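Local coordinates for importin subunit beta-1 (Saccharomyces cerevisiae, PDB 5OWU), which carries proteins into the nucleus, working with importin alpha, the subunit that recognises the classical nuclear localization signal of the cargo, at residues 799-810 with 822-831. Sequence-based numbering, arbitrary orientation.
Sequences SRAAVGLIGDIA and YGQDWVIDYI
Y830 supplies a bump, a knob set among S799, A802, V803 and I806 of helix 796-812. Its CG lies anti to the backbone N (chi1 -179°), which sends the ring across to that helix; A802 CB and I806 CD1 meet the ring at its edge, the latter 4.0 Å from Y830 CD2. At the S799 corner of the hollow, Y830 OH donates to S799 OG over 2.9 Å, while S799 OG is also hydrogen-bonded to Y793 O.

I806 is the answering bump. Its CG2 methyl fits a hollow bordered by Y822 CE2, 3.7 Å away, V827 CG1 and I831 CD1. Beside it, V803 CG2 packs against I831 CG1 at 4.1 Å, the two side chains crossing obliquely.

Y822, from the turn ahead of helix 825-836, slides past I806 in the opposite direction and ends against A810, whose CB comes to 3.5 Å from Y822 CZ. With the segment axes 11.1 Å apart and inclined at 124°, the two tyrosines span the gap and join HEAT 18 to HEAT 19.

Y822 OH donates to I806 O in the carbonyl plane, on a lone pair, although that oxygen already accepts A810 N within the helix. Both phenol hydroxyls thus find acceptors inside an otherwise apolar, buried interface, which probably fixes how deep each ring sits.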
loop_
_atom_site.group_PDB
_atom_site.type_symbol
_atom_site.label_atom_id
_atom_site.label_comp_id
_atom_site.label_asym_id
_atom_site.label_seq_id
_atom_site.Cartn_x
_atom_site.Cartn_y
_atom_site.Cartn_z
ATOM N N SER A 799 -5.609 20.520 -1.050
ATOM C CA SER A 799 -6.261 21.624 -0.353
ATOM C C SER A 799 -6.061 22.939 -1.090
ATOM O O SER A 799 -6.971 23.778 -1.129
ATOM C CB SER A 799 -5.741 21.727 1.083
ATOM O OG SER A 799 -6.550 20.953 1.950
ATOM N N ARG A 800 -4.879 23.147 -1.675
ATOM C CA ARG A 800 -4.659 24.367 -2.445
ATOM C C ARG A 800 -5.633 24.451 -3.610
ATOM O O ARG A 800 -6.235 25.505 -3.856
ATOM C CB ARG A 800 -3.219 24.435 -2.956
ATOM C CG ARG A 800 -2.931 25.720 -3.730
ATOM C CD ARG A 800 -1.447 25.946 -3.971
ATOM N NE ARG A 800 -0.832 24.881 -4.765
ATOM C CZ ARG A 800 0.100 24.034 -4.330
ATOM N NH1 ARG A 800 0.564 24.103 -3.090
ATOM N NH2 ARG A 800 0.580 23.109 -5.151
ATOM N N ALA A 801 -5.818 23.344 -4.330
ATOM C CA ALA A 801 -6.742 23.371 -5.459
ATOM C C ALA A 801 -8.185 23.570 -4.996
ATOM O O ALA A 801 -8.933 24.343 -5.604
ATOM C CB ALA A 801 -6.601 22.092 -6.277
ATOM N N ALA A 802 -8.596 22.894 -3.920
ATOM C CA ALA A 802 -9.991 22.976 -3.482
ATOM C C ALA A 802 -10.340 24.367 -2.958
ATOM O O ALA A 802 -11.373 24.952 -3.328
ATOM C CB ALA A 802 -10.259 21.918 -2.413
ATOM N N VAL A 803 -9.504 24.910 -2.072
ATOM C CA VAL A 803 -9.775 26.252 -1.570
ATOM C C VAL A 803 -9.661 27.261 -2.715
ATOM O O VAL A 803 -10.412 28.255 -2.773
ATOM C CB VAL A 803 -8.834 26.551 -0.381
ATOM C CG1 VAL A 803 -7.433 26.896 -0.845
ATOM C CG2 VAL A 803 -9.399 27.647 0.492
ATOM N N GLY A 804 -8.769 26.993 -3.674
ATOM C CA GLY A 804 -8.732 27.800 -4.884
ATOM C C GLY A 804 -10.053 27.794 -5.634
ATOM O O GLY A 804 -10.512 28.834 -6.110
ATOM N N LEU A 805 -10.679 26.620 -5.757
ATOM C CA LEU A 805 -12.004 26.547 -6.365
ATOM C C LEU A 805 -12.997 27.419 -5.616
ATOM O O LEU A 805 -13.818 28.114 -6.233
ATOM C CB LEU A 805 -12.507 25.103 -6.387
ATOM C CG LEU A 805 -12.012 24.187 -7.500
ATOM C CD1 LEU A 805 -12.438 22.760 -7.202
ATOM C CD2 LEU A 805 -12.550 24.642 -8.854
ATOM N N ILE A 806 -12.959 27.379 -4.280
ATOM C CA ILE A 806 -13.883 28.214 -3.507
ATOM C C ILE A 806 -13.734 29.671 -3.931
ATOM O O ILE A 806 -14.721 30.368 -4.234
ATOM C CB ILE A 806 -13.644 28.028 -1.997
ATOM C CG1 ILE A 806 -13.886 26.568 -1.597
ATOM C CG2 ILE A 806 -14.564 28.948 -1.195
ATOM C CD1 ILE A 806 -13.578 26.255 -0.128
ATOM N N GLY A 807 -12.486 30.134 -4.019
ATOM C CA GLY A 807 -12.247 31.531 -4.355
ATOM C C GLY A 807 -12.631 31.886 -5.783
ATOM O O GLY A 807 -13.342 32.869 -6.018
ATOM N N ASP A 808 -12.153 31.104 -6.756
ATOM C CA ASP A 808 -12.388 31.426 -8.163
ATOM C C ASP A 808 -13.872 31.372 -8.503
ATOM O O ASP A 808 -14.405 32.268 -9.173
ATOM C CB ASP A 808 -11.610 30.466 -9.063
ATOM C CG ASP A 808 -10.108 30.514 -8.824
ATOM O OD1 ASP A 808 -9.626 31.475 -8.186
ATOM O OD2 ASP A 808 -9.406 29.589 -9.290
ATOM N N ILE A 809 -14.560 30.319 -8.059
ATOM C CA ILE A 809 -15.996 30.256 -8.304
ATOM C C ILE A 809 -16.676 31.465 -7.685
ATOM O O ILE A 809 -17.521 32.110 -8.323
ATOM C CB ILE A 809 -16.579 28.930 -7.782
ATOM C CG1 ILE A 809 -16.030 27.767 -8.614
ATOM C CG2 ILE A 809 -18.109 28.956 -7.844
ATOM C CD1 ILE A 809 -16.386 26.388 -8.091
ATOM N N ALA A 810 -16.294 31.824 -6.450
ATOM C CA ALA A 810 -16.851 33.035 -5.853
ATOM C C ALA A 810 -16.635 34.246 -6.757
ATOM O O ALA A 810 -17.551 35.048 -6.964
ATOM C CB ALA A 810 -16.227 33.292 -4.484
ATOM N N TYR A 822 -21.691 30.296 0.747
ATOM C CA TYR A 822 -20.537 30.899 1.407
ATOM C C TYR A 822 -20.795 31.277 2.860
ATOM O O TYR A 822 -19.933 31.916 3.474
ATOM C CB TYR A 822 -20.075 32.120 0.608
ATOM C CG TYR A 822 -19.429 31.699 -0.689
ATOM C CD1 TYR A 822 -20.196 31.430 -1.812
ATOM C CD2 TYR A 822 -18.053 31.516 -0.773
ATOM C CE1 TYR A 822 -19.611 31.016 -2.993
ATOM C CE2 TYR A 822 -17.461 31.102 -1.951
ATOM C CZ TYR A 822 -18.244 30.851 -3.054
ATOM O OH TYR A 822 -17.651 30.447 -4.228
ATOM N N GLY A 823 -21.936 30.897 3.426
ATOM C CA GLY A 823 -22.198 31.058 4.842
ATOM C C GLY A 823 -22.107 29.780 5.644
ATOM O O GLY A 823 -22.468 29.779 6.827
ATOM N N GLN A 824 -21.626 28.693 5.051
ATOM C CA GLN A 824 -21.617 27.404 5.724
ATOM C C GLN A 824 -20.430 27.307 6.673
ATOM O O GLN A 824 -19.302 27.663 6.315
ATOM C CB GLN A 824 -21.565 26.276 4.697
ATOM C CG GLN A 824 -22.635 26.374 3.636
ATOM C CD GLN A 824 -22.649 25.160 2.739
ATOM O OE1 GLN A 824 -22.984 24.058 3.177
ATOM N NE2 GLN A 824 -22.265 25.349 1.485
ATOM N N ASP A 825 -20.689 26.815 7.886
ATOM C CA ASP A 825 -19.617 26.641 8.857
ATOM C C ASP A 825 -18.479 25.817 8.278
ATOM O O ASP A 825 -17.305 26.117 8.516
ATOM C CB ASP A 825 -20.144 25.974 10.129
ATOM C CG ASP A 825 -20.889 26.937 11.040
ATOM O OD1 ASP A 825 -20.697 28.164 10.916
ATOM O OD2 ASP A 825 -21.659 26.459 11.894
ATOM N N TRP A 826 -18.795 24.763 7.522
ATOM C CA TRP A 826 -17.721 23.893 7.054
ATOM C C TRP A 826 -16.842 24.603 6.028
ATOM O O TRP A 826 -15.629 24.370 5.995
ATOM C CB TRP A 826 -18.289 22.581 6.500
ATOM C CG TRP A 826 -18.938 22.664 5.147
ATOM C CD1 TRP A 826 -20.269 22.770 4.885
ATOM C CD2 TRP A 826 -18.278 22.624 3.873
ATOM N NE1 TRP A 826 -20.485 22.807 3.528
ATOM C CE2 TRP A 826 -19.279 22.718 2.883
ATOM C CE3 TRP A 826 -16.941 22.520 3.472
ATOM C CZ2 TRP A 826 -18.987 22.716 1.520
ATOM C CZ3 TRP A 826 -16.652 22.519 2.113
ATOM C CH2 TRP A 826 -17.673 22.616 1.155
ATOM N N VAL A 827 -17.413 25.499 5.221
ATOM C CA VAL A 827 -16.601 26.266 4.275
ATOM C C VAL A 827 -15.656 27.200 5.023
ATOM O O VAL A 827 -14.441 27.197 4.793
ATOM C CB VAL A 827 -17.504 27.040 3.295
ATOM C CG1 VAL A 827 -16.674 27.910 2.344
ATOM C CG2 VAL A 827 -18.364 26.078 2.502
ATOM N N ILE A 828 -16.201 28.015 5.927
ATOM C CA ILE A 828 -15.378 28.945 6.701
ATOM C C ILE A 828 -14.278 28.190 7.440
ATOM O O ILE A 828 -13.091 28.539 7.364
ATOM C CB ILE A 828 -16.265 29.748 7.671
ATOM C CG1 ILE A 828 -17.228 30.654 6.888
ATOM C CG2 ILE A 828 -15.414 30.568 8.644
ATOM C CD1 ILE A 828 -18.529 30.972 7.621
ATOM N N ASP A 829 -14.661 27.138 8.167
ATOM C CA ASP A 829 -13.690 26.360 8.930
ATOM C C ASP A 829 -12.616 25.770 8.026
ATOM O O ASP A 829 -11.437 25.748 8.391
ATOM C CB ASP A 829 -14.405 25.252 9.704
ATOM C CG ASP A 829 -15.345 25.794 10.767
ATOM O OD1 ASP A 829 -15.234 26.991 11.109
ATOM O OD2 ASP A 829 -16.190 25.019 11.267
ATOM N N TYR A 830 -13.002 25.278 6.845
ATOM C CA TYR A 830 -12.020 24.700 5.932
ATOM C C TYR A 830 -11.044 25.758 5.432
ATOM O O TYR A 830 -9.826 25.533 5.408
ATOM C CB TYR A 830 -12.730 24.028 4.757
ATOM C CG TYR A 830 -11.782 23.392 3.768
ATOM C CD1 TYR A 830 -10.858 22.444 4.181
ATOM C CD2 TYR A 830 -11.818 23.729 2.420
ATOM C CE1 TYR A 830 -9.992 21.857 3.290
ATOM C CE2 TYR A 830 -10.955 23.146 1.518
ATOM C CZ TYR A 830 -10.046 22.209 1.959
ATOM O OH TYR A 830 -9.183 21.620 1.074
ATOM N N ILE A 831 -11.562 26.919 5.029
ATOM C CA ILE A 831 -10.696 28.023 4.630
ATOM C C ILE A 831 -9.706 28.340 5.740
ATOM O O ILE A 831 -8.517 28.563 5.485
ATOM C CB ILE A 831 -11.542 29.255 4.256
ATOM C CG1 ILE A 831 -12.372 28.958 3.001
ATOM C CG2 ILE A 831 -10.648 30.477 4.036
ATOM C CD1 ILE A 831 -13.364 30.049 2.626
#